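Local structure of putative uncharacterized protein (Mycobacterium avium, 2Z6V) at residues Asp31-Leu36 with Arg75-Ala80; Tyr124-Asp129 with Asp345-Ile350; Ala258-Phe263 with Arg323-Asp328. The protein is probably a sulfotransferase that moves a sulfuryl group from an activated donor such as PAPS to an acceptor not yet identified. All coordinates share one frame; numbering follows the deposited sequence.

Interaction 1: residues Asp31-Leu36 with Arg75-Ala80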
loop_
_atom_site.group_PDB
_atom_site.type_symbol
_atom_site.label_atom_id
_atom_site.label_comp_id
_atom_site.label_asym_id
_atom_site.label_seq_id
_atom_site.Cartn_x
_atom_site.Cartn_y
_atom_site.Cartn_z
ATOM N N ASP A 31 0.040 24.033 7.255
ATOM C CA ASP A 31 -1.220 24.656 7.652
ATOM C C ASP A 31 -1.965 25.245 6.456
ATOM O O ASP A 31 -3.195 25.310 6.461
ATOM C CB ASP A 31 -0.975 25.738 8.709
ATOM C CG ASP A 31 -0.551 25.161 10.056
ATOM O OD1 ASP A 31 -1.254 24.264 10.581
ATOM O OD2 ASP A 31 0.483 25.611 10.593
ATOM N N ASP A 32 -1.223 25.676 5.436
ATOM C CA ASP A 32 -1.842 26.229 4.235
ATOM C C ASP A 32 -2.557 25.101 3.512
ATOM O O ASP A 32 -3.662 25.276 2.995
ATOM C CB ASP A 32 -0.795 26.839 3.299
ATOM C CG ASP A 32 -0.149 28.092 3.872
ATOM O OD1 ASP A 32 -0.877 28.948 4.432
ATOM O OD2 ASP A 32 1.088 28.221 3.746
ATOM N N VAL A 33 -1.907 23.942 3.474
ATOM C CA VAL A 33 -2.473 22.761 2.843
ATOM C C VAL A 33 -3.759 22.427 3.600
ATOM O O VAL A 33 -4.785 22.098 3.003
ATOM C CB VAL A 33 -1.486 21.571 2.927
ATOM C CG1 VAL A 33 -2.148 20.287 2.447
ATOM C CG2 VAL A 33 -0.259 21.866 2.090
ATOM N N PHE A 34 -3.698 22.532 4.922
ATOM C CA PHE A 34 -4.858 22.247 5.740
ATOM C C PHE A 34 -6.007 23.179 5.377
ATOM O O PHE A 34 -7.144 22.728 5.208
ATOM C CB PHE A 34 -4.531 22.404 7.223
ATOM C CG PHE A 34 -5.676 22.059 8.131
ATOM C CD1 PHE A 34 -5.799 20.784 8.661
ATOM C CD2 PHE A 34 -6.645 23.007 8.443
ATOM C CE1 PHE A 34 -6.878 20.455 9.493
ATOM C CE2 PHE A 34 -7.727 22.692 9.272
ATOM C CZ PHE A 34 -7.844 21.415 9.798
ATOM N N LYS A 35 -5.718 24.475 5.256
ATOM C CA LYS A 35 -6.762 25.446 4.923
ATOM C C LYS A 35 -7.459 25.109 3.613
ATOM O O LYS A 35 -8.683 25.193 3.512
ATOM C CB LYS A 35 -6.187 26.862 4.834
ATOM C CG LYS A 35 -5.680 27.416 6.149
ATOM C CD LYS A 35 -5.310 28.883 6.000
ATOM C CE LYS A 35 -4.552 29.408 7.217
ATOM N NZ LYS A 35 -3.217 28.749 7.363
ATOM N N LEU A 36 -6.671 24.726 2.614
ATOM C CA LEU A 36 -7.207 24.383 1.308
ATOM C C LEU A 36 -8.117 23.158 1.418
ATOM O O LEU A 36 -9.217 23.137 0.853
ATOM C CB LEU A 36 -6.058 24.121 0.329
ATOM C CG LEU A 36 -6.417 23.850 -1.136
ATOM C CD1 LEU A 36 -7.289 24.978 -1.679
ATOM C CD2 LEU A 36 -5.131 23.697 -1.954
ATOM N N ARG A 75 1.375 18.920 -8.351
ATOM C CA ARG A 75 0.839 17.571 -8.291
ATOM C C ARG A 75 0.957 16.968 -6.876
ATOM O O ARG A 75 -0.027 16.479 -6.313
ATOM C CB ARG A 75 1.573 16.712 -9.312
ATOM C CG ARG A 75 1.496 15.227 -9.081
ATOM C CD ARG A 75 0.161 14.623 -9.437
ATOM N NE ARG A 75 0.401 13.255 -9.888
ATOM C CZ ARG A 75 -0.447 12.242 -9.750
ATOM N NH1 ARG A 75 -1.626 12.423 -9.162
ATOM N NH2 ARG A 75 -0.104 11.038 -10.194
ATOM N N VAL A 76 2.155 17.012 -6.298
ATOM C CA VAL A 76 2.361 16.476 -4.962
ATOM C C VAL A 76 1.511 17.205 -3.928
ATOM O O VAL A 76 0.922 16.577 -3.047
ATOM C CB VAL A 76 3.831 16.573 -4.526
ATOM C CG1 VAL A 76 3.989 16.008 -3.125
ATOM C CG2 VAL A 76 4.708 15.819 -5.498
ATOM N N LEU A 77 1.454 18.527 -4.027
ATOM C CA LEU A 77 0.665 19.312 -3.087
ATOM C C LEU A 77 -0.829 19.050 -3.282
ATOM O O LEU A 77 -1.602 19.050 -2.320
ATOM C CB LEU A 77 0.968 20.805 -3.255
ATOM C CG LEU A 77 2.341 21.253 -2.747
ATOM C CD1 LEU A 77 2.625 22.679 -3.209
ATOM C CD2 LEU A 77 2.374 21.154 -1.223
ATOM N N ASP A 78 -1.236 18.821 -4.525
ATOM C CA ASP A 78 -2.637 18.543 -4.808
ATOM C C ASP A 78 -3.027 17.194 -4.197
ATOM O O ASP A 78 -4.117 17.043 -3.637
ATOM C CB ASP A 78 -2.896 18.520 -6.317
ATOM C CG ASP A 78 -4.377 18.447 -6.645
ATOM O OD1 ASP A 78 -5.131 19.330 -6.172
ATOM O OD2 ASP A 78 -4.790 17.507 -7.365
ATOM N N ASP A 79 -2.131 16.218 -4.305
ATOM C CA ASP A 79 -2.395 14.902 -3.743
ATOM C C ASP A 79 -2.435 14.960 -2.210
ATOM O O ASP A 79 -3.269 14.312 -1.575
ATOM C CB ASP A 79 -1.331 13.896 -4.207
ATOM C CG ASP A 79 -1.500 13.496 -5.669
ATOM O OD1 ASP A 79 -2.655 13.321 -6.111
ATOM O OD2 ASP A 79 -0.481 13.338 -6.376
ATOM N N ALA A 80 -1.537 15.749 -1.625
ATOM C CA ALA A 80 -1.474 15.887 -0.175
ATOM C C ALA A 80 -2.762 16.512 0.335
ATOM O O ALA A 80 -3.304 16.090 1.360
ATOM C CB ALA A 80 -0.287 16.745 0.220
#
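V33 carries nearly all of its side of this contact, resting its two methyl groups on L77 and A80 of 75-80. Its CA lies 7.5 Å from that of L77, the shortest CA-CA distance between the two segments, and its CB points toward the other segment. With CG1 anti to the backbone N (chi1 172°), the branched side chain divides its contacts. V33 CG2 meets L77 CD2 at 4.3 Å, methyl against methyl, whereas V33 CG1 sits over the backbone of A80, 4.4 Å from A80 C and 4.6 Å from A80 CB. Valine suits the place because it is short and branches at CB, and both arms are used.

L77 is set off to the flank of its helix relative to 31-36; its CB does not point across, and the length of a leucine is what brings a terminal methyl to V33. A80 has the reverse design. One turn further on, it points at the partner helix with a single methyl, which lets V33 approach the main chain itself. No hydrogen bond joins the segments, so this small buried patch is held by apolar contact.

Charge lies around it. D78 OD1 forms a salt bridge with R40, a turn beyond L36, fastening the same two helices a second time, while D31 bridges to R52 of helix 50-64. D32 OD2 accepts the backbone N-H groups of T28 and T29, just before helix 30-41.

The patch therefore joins the N-terminal helix 30-41 to the long helix 70-96. L55 of helix 50-64 packs on both V33 and A80, making a three-helix junction, with I27 adding to the cover of V33 and F199 to that of A80.

Interaction 2: residues Tyr124-Asp129 with Asp345-Ile350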
loop_
_atom_site.group_PDB
_atom_site.type_symbol
_atom_site.label_atom_id
_atom_site.label_comp_id
_atom_site.label_asym_id
_atom_site.label_seq_id
_atom_site.Cartn_x
_atom_site.Cartn_y
_atom_site.Cartn_z
ATOM N N TYR A 124 -6.926 -10.600 -4.733
ATOM C CA TYR A 124 -8.169 -10.782 -5.484
ATOM C C TYR A 124 -8.901 -12.062 -5.130
ATOM O O TYR A 124 -10.131 -12.087 -5.123
ATOM C CB TYR A 124 -7.920 -10.752 -7.002
ATOM C CG TYR A 124 -7.649 -9.366 -7.544
ATOM C CD1 TYR A 124 -6.379 -8.796 -7.450
ATOM C CD2 TYR A 124 -8.681 -8.595 -8.089
ATOM C CE1 TYR A 124 -6.142 -7.494 -7.873
ATOM C CE2 TYR A 124 -8.457 -7.290 -8.518
ATOM C CZ TYR A 124 -7.186 -6.745 -8.402
ATOM O OH TYR A 124 -6.958 -5.435 -8.765
ATOM N N LEU A 125 -8.163 -13.128 -4.845
ATOM C CA LEU A 125 -8.816 -14.384 -4.489
ATOM C C LEU A 125 -9.549 -14.292 -3.145
ATOM O O LEU A 125 -10.649 -14.824 -2.992
ATOM C CB LEU A 125 -7.798 -15.528 -4.465
ATOM C CG LEU A 125 -7.284 -15.904 -5.857
ATOM C CD1 LEU A 125 -6.343 -17.096 -5.762
ATOM C CD2 LEU A 125 -8.474 -16.224 -6.761
ATOM N N LEU A 126 -8.940 -13.608 -2.181
ATOM C CA LEU A 126 -9.554 -13.451 -0.869
ATOM C C LEU A 126 -10.786 -12.574 -1.001
ATOM O O LEU A 126 -11.721 -12.680 -0.210
ATOM C CB LEU A 126 -8.578 -12.797 0.117
ATOM C CG LEU A 126 -7.330 -13.586 0.526
ATOM C CD1 LEU A 126 -6.395 -12.697 1.331
ATOM C CD2 LEU A 126 -7.746 -14.810 1.325
ATOM N N ASP A 127 -10.779 -11.710 -2.010
ATOM C CA ASP A 127 -11.889 -10.800 -2.239
ATOM C C ASP A 127 -13.086 -11.529 -2.838
ATOM O O ASP A 127 -14.184 -10.974 -2.911
ATOM C CB ASP A 127 -11.444 -9.655 -3.153
ATOM C CG ASP A 127 -12.492 -8.559 -3.277
ATOM O OD1 ASP A 127 -13.082 -8.166 -2.247
ATOM O OD2 ASP A 127 -12.717 -8.078 -4.408
ATOM N N GLN A 128 -12.866 -12.776 -3.257
ATOM C CA GLN A 128 -13.920 -13.605 -3.840
ATOM C C GLN A 128 -14.817 -14.239 -2.778
ATOM O O GLN A 128 -15.873 -14.774 -3.094
ATOM C CB GLN A 128 -13.311 -14.709 -4.695
ATOM C CG GLN A 128 -12.613 -14.209 -5.928
ATOM C CD GLN A 128 -13.493 -13.277 -6.723
ATOM O OE1 GLN A 128 -14.634 -13.617 -7.056
ATOM N NE2 GLN A 128 -12.976 -12.084 -7.028
ATOM N N ASP A 129 -14.385 -14.190 -1.524
ATOM C CA ASP A 129 -15.146 -14.752 -0.408
ATOM C C ASP A 129 -16.133 -13.674 0.049
ATOM O O ASP A 129 -15.727 -12.636 0.572
ATOM C CB ASP A 129 -14.187 -15.105 0.732
ATOM C CG ASP A 129 -14.843 -15.930 1.817
ATOM O OD1 ASP A 129 -16.018 -15.656 2.151
ATOM O OD2 ASP A 129 -14.171 -16.845 2.343
ATOM N N ASP A 345 -3.992 -24.134 -4.289
ATOM C CA ASP A 345 -3.437 -24.940 -3.211
ATOM C C ASP A 345 -3.099 -24.032 -2.035
ATOM O O ASP A 345 -3.392 -24.360 -0.882
ATOM C CB ASP A 345 -2.174 -25.671 -3.653
ATOM C CG ASP A 345 -1.545 -26.464 -2.518
ATOM O OD1 ASP A 345 -2.254 -27.294 -1.908
ATOM O OD2 ASP A 345 -0.348 -26.255 -2.230
ATOM N N VAL A 346 -2.477 -22.893 -2.332
ATOM C CA VAL A 346 -2.120 -21.938 -1.293
ATOM C C VAL A 346 -3.361 -21.465 -0.536
ATOM O O VAL A 346 -3.341 -21.366 0.687
ATOM C CB VAL A 346 -1.409 -20.699 -1.875
ATOM C CG1 VAL A 346 -1.141 -19.696 -0.768
ATOM C CG2 VAL A 346 -0.096 -21.107 -2.536
ATOM N N MET A 347 -4.443 -21.192 -1.260
ATOM C CA MET A 347 -5.668 -20.717 -0.636
ATOM C C MET A 347 -6.227 -21.699 0.387
ATOM O O MET A 347 -6.555 -21.315 1.512
ATOM C CB MET A 347 -6.725 -20.413 -1.703
ATOM C CG MET A 347 -6.292 -19.374 -2.750
ATOM S SD MET A 347 -5.619 -17.816 -2.059
ATOM C CE MET A 347 -7.052 -17.153 -1.207
ATOM N N ARG A 348 -6.333 -22.967 0.006
ATOM C CA ARG A 348 -6.856 -23.977 0.914
ATOM C C ARG A 348 -6.018 -24.033 2.179
ATOM O O ARG A 348 -6.554 -24.148 3.282
ATOM C CB ARG A 348 -6.872 -25.353 0.242
ATOM C CG ARG A 348 -7.685 -25.377 -1.030
ATOM C CD ARG A 348 -8.050 -26.781 -1.494
ATOM N NE ARG A 348 -8.562 -26.710 -2.857
ATOM C CZ ARG A 348 -7.788 -26.718 -3.936
ATOM N NH1 ARG A 348 -6.467 -26.816 -3.804
ATOM N NH2 ARG A 348 -8.325 -26.575 -5.144
ATOM N N ARG A 349 -4.702 -23.947 2.017
ATOM C CA ARG A 349 -3.802 -23.986 3.157
ATOM C C ARG A 349 -3.916 -22.727 4.003
ATOM O O ARG A 349 -3.729 -22.772 5.219
ATOM C CB ARG A 349 -2.364 -24.189 2.686
ATOM C CG ARG A 349 -2.084 -25.618 2.257
ATOM C CD ARG A 349 -0.983 -25.670 1.223
ATOM N NE ARG A 349 0.246 -25.098 1.745
ATOM C CZ ARG A 349 1.107 -24.406 1.015
ATOM N NH1 ARG A 349 0.861 -24.203 -0.271
ATOM N NH2 ARG A 349 2.207 -23.922 1.575
ATOM N N ILE A 350 -4.214 -21.602 3.361
ATOM C CA ILE A 350 -4.381 -20.353 4.090
ATOM C C ILE A 350 -5.636 -20.505 4.931
ATOM O O ILE A 350 -5.639 -20.178 6.116
ATOM C CB ILE A 350 -4.560 -19.148 3.141
ATOM C CG1 ILE A 350 -3.191 -18.682 2.640
ATOM C CG2 ILE A 350 -5.301 -18.009 3.856
ATOM C CD1 ILE A 350 -3.267 -17.618 1.562
#
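M347 packs against L125 and L126 together, and the apolar contacts across this pair of segments all run through its thioether chain. The chain is bent at both chi2 and chi3 (-51° and -64°), which curls the terminal methyl in against the two leucines. M347 CE comes to 3.5 Å from L126 CD2 and 3.7 Å from L125 CB, lodging between the two side chains. The sulfur is used as well, since M347 SD lies 3.8 Å from L125 CD1, with M347 CG at the same distance from that methyl. The leucines approach differently: the CB of L125 points toward the facing helix and touches along with one methyl, while L126 starts off to the flank and relies on its branch end. A flexible, unbranched methionine fits because it can curl to meet two neighbours whose backbones stay well back, the CA atoms of L125 and M347 being 8.1 Å apart. M366 of helix 360-371 touches both L125 and M347, extending the buried cluster.

Polar interactions lie beside the core and join no residue of one segment to the other. As helix 120-126 runs out, a type I turn spans L126 to D129. D129 OD2 then reaches the hydroxyl of Y351, just beyond I350, tying the turn to helix 343-353, and D129 OD1 takes the N-H of A131. Within helix 343-353, R349 NH1 forms a salt bridge with D345 OD2 at 3.1 Å, its hydrogen-bond geometry weak, and has a second acidic partner in E338.

Aromatic packing completes the surroundings, the rings of Y124 and W369 meeting with planes about 20° apart. Helix 120-126 follows strand 109-113 through a GxPRTGTT loop resembling the 5'-phosphosulfate-binding loop of PAPS-dependent sulfotransferases; such a P-loop-like strand-loop-helix is characteristic of their fold, and this contact packs its helix's C-terminal end.

Interaction 3: residues Ala258-Phe263 with Arg323-Asp328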
loop_
_atom_site.group_PDB
_atom_site.type_symbol
_atom_site.label_atom_id
_atom_site.label_comp_id
_atom_site.label_asym_id
_atom_site.label_seq_id
_atom_site.Cartn_x
_atom_site.Cartn_y
_atom_site.Cartn_z
ATOM N N ALA A 258 3.979 -1.461 15.393
ATOM C CA ALA A 258 2.826 -0.601 15.643
ATOM C C ALA A 258 1.539 -1.321 15.234
ATOM O O ALA A 258 0.492 -1.163 15.871
ATOM C CB ALA A 258 2.967 0.711 14.879
ATOM N N LEU A 259 1.626 -2.105 14.159
ATOM C CA LEU A 259 0.489 -2.874 13.672
ATOM C C LEU A 259 0.002 -3.795 14.803
ATOM O O LEU A 259 -1.169 -3.753 15.190
ATOM C CB LEU A 259 0.919 -3.693 12.446
ATOM C CG LEU A 259 -0.092 -4.568 11.693
ATOM C CD1 LEU A 259 0.528 -5.042 10.392
ATOM C CD2 LEU A 259 -0.503 -5.759 12.526
ATOM N N LEU A 260 0.910 -4.608 15.343
ATOM C CA LEU A 260 0.572 -5.539 16.418
ATOM C C LEU A 260 -0.065 -4.850 17.611
ATOM O O LEU A 260 -0.960 -5.401 18.268
ATOM C CB LEU A 260 1.815 -6.303 16.861
ATOM C CG LEU A 260 2.201 -7.371 15.838
ATOM C CD1 LEU A 260 3.532 -8.006 16.215
ATOM C CD2 LEU A 260 1.093 -8.411 15.760
ATOM N N LYS A 261 0.399 -3.640 17.886
ATOM C CA LYS A 261 -0.127 -2.847 18.984
ATOM C C LYS A 261 -1.629 -2.593 18.777
ATOM O O LYS A 261 -2.420 -2.776 19.692
ATOM C CB LYS A 261 0.612 -1.512 19.046
ATOM C CG LYS A 261 0.718 -0.913 20.425
ATOM C CD LYS A 261 1.912 -1.489 21.162
ATOM C CE LYS A 261 3.212 -1.069 20.495
ATOM N NZ LYS A 261 4.399 -1.560 21.253
ATOM N N VAL A 262 -2.008 -2.186 17.565
ATOM C CA VAL A 262 -3.402 -1.880 17.215
ATOM C C VAL A 262 -4.252 -3.096 16.821
ATOM O O VAL A 262 -5.454 -3.135 17.100
ATOM C CB VAL A 262 -3.448 -0.833 16.078
ATOM C CG1 VAL A 262 -4.871 -0.666 15.553
ATOM C CG2 VAL A 262 -2.906 0.491 16.593
ATOM N N PHE A 263 -3.635 -4.076 16.165
ATOM C CA PHE A 263 -4.342 -5.297 15.765
ATOM C C PHE A 263 -3.592 -6.496 16.350
ATOM O O PHE A 263 -3.054 -7.325 15.617
ATOM C CB PHE A 263 -4.375 -5.434 14.243
ATOM C CG PHE A 263 -4.975 -4.259 13.534
ATOM C CD1 PHE A 263 -6.352 -4.100 13.470
ATOM C CD2 PHE A 263 -4.159 -3.311 12.920
ATOM C CE1 PHE A 263 -6.910 -3.021 12.807
ATOM C CE2 PHE A 263 -4.710 -2.222 12.252
ATOM C CZ PHE A 263 -6.090 -2.077 12.195
ATOM N N ARG A 323 9.070 -11.933 14.381
ATOM C CA ARG A 323 8.812 -13.364 14.265
ATOM C C ARG A 323 9.605 -14.131 15.324
ATOM O O ARG A 323 9.114 -15.098 15.914
ATOM C CB ARG A 323 9.201 -13.843 12.860
ATOM C CG ARG A 323 9.241 -15.350 12.677
ATOM C CD ARG A 323 9.518 -15.704 11.227
ATOM N NE ARG A 323 9.600 -17.147 11.016
ATOM C CZ ARG A 323 10.625 -17.897 11.400
ATOM N NH1 ARG A 323 11.658 -17.334 12.013
ATOM N NH2 ARG A 323 10.615 -19.206 11.181
ATOM N N GLU A 324 10.832 -13.692 15.564
ATOM C CA GLU A 324 11.673 -14.342 16.551
ATOM C C GLU A 324 11.033 -14.207 17.931
ATOM O O GLU A 324 11.104 -15.116 18.759
ATOM C CB GLU A 324 13.073 -13.714 16.551
ATOM C CG GLU A 324 13.990 -14.252 17.637
ATOM C CD GLU A 324 15.427 -13.787 17.492
ATOM O OE1 GLU A 324 15.660 -12.563 17.388
ATOM O OE2 GLU A 324 16.331 -14.651 17.492
ATOM N N ARG A 325 10.376 -13.076 18.154
ATOM C CA ARG A 325 9.750 -12.799 19.433
ATOM C C ARG A 325 8.398 -13.456 19.659
ATOM O O ARG A 325 8.159 -13.998 20.739
ATOM C CB ARG A 325 9.624 -11.285 19.627
ATOM C CG ARG A 325 8.806 -10.883 20.839
ATOM C CD ARG A 325 8.935 -9.397 21.107
ATOM N NE ARG A 325 8.463 -8.585 19.987
ATOM C CZ ARG A 325 7.181 -8.370 19.706
ATOM N NH1 ARG A 325 6.233 -8.903 20.471
ATOM N NH2 ARG A 325 6.848 -7.629 18.658
ATOM N N ILE A 326 7.525 -13.422 18.651
ATOM C CA ILE A 326 6.181 -13.985 18.794
ATOM C C ILE A 326 5.959 -15.391 18.223
ATOM O O ILE A 326 4.921 -16.007 18.483
ATOM C CB ILE A 326 5.118 -13.020 18.201
ATOM C CG1 ILE A 326 5.213 -12.995 16.669
ATOM C CG2 ILE A 326 5.316 -11.608 18.782
ATOM C CD1 ILE A 326 4.256 -12.033 16.016
ATOM N N GLY A 327 6.921 -15.897 17.452
ATOM C CA GLY A 327 6.794 -17.235 16.898
ATOM C C GLY A 327 6.398 -17.328 15.434
ATOM O O GLY A 327 5.639 -16.501 14.924
ATOM N N ASP A 328 6.905 -18.350 14.754
ATOM C CA ASP A 328 6.600 -18.552 13.347
ATOM C C ASP A 328 5.124 -18.853 13.106
ATOM O O ASP A 328 4.594 -18.554 12.033
ATOM C CB ASP A 328 7.417 -19.705 12.785
ATOM C CG ASP A 328 7.241 -19.861 11.286
ATOM O OD1 ASP A 328 7.745 -18.989 10.544
ATOM O OD2 ASP A 328 6.599 -20.848 10.850
#
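L260 and I326 reach toward each other tip to tip, their CD1 atoms 4.1 Å apart, and this meeting of two methyls is the better-covered part of a slight contact that lies wholly at the surface. The backbones stand well apart, with 10.4 Å between the CA atoms of L260 and I326, so long aliphatic side chains are needed to bridge the gap. I326 extends across with CG1 in the crowded position between backbone N and carbonyl carbon (chi1 71°), and F331 packs against it as well.

The solvent side belongs to R325. Its NH2 also lies 4.1 Å from L260 CD1, the guanidinium meeting the methyl obliquely, but its polar grip is a salt bridge from NH2 to E257, just before A258. An arginine suits this rim: its charge pairs with an acid on the opposing helix while the end of its side chain lies beside a leucine methyl.

After I326 the chain leaves the helix at G327, whose positive phi of 102° suits glycine, and turns toward strand 331-335. Helix 256-262, packed on Y227 of helix 224-238 from another flank, lies between strands 244-248 and 267-272 in sequence; the contact thus joins this connecting helix to the end of helix 301-326.

From the N terminus, interaction 1 comes first: 31-36 returns to 75-80 after a largely helical excursion, closing a local loop before the central strands begin. Interaction 2 then opens at 124-129 and closes at 345-350 after 215 intervening residues, spanning most of the parallel sheet. Interaction 3, from 258-263 to 323-328, is nested inside that loop, and no pair crosses. Interactions 1 and 2 lie on opposite sides of the chain's centre, with centres 39 Å apart; interactions 2 and 3 are nearer, about 23 Å between centres, yet do not touch. The first joins N-terminal helices, the other two helices connecting or following strands of the sulfotransferase sheet.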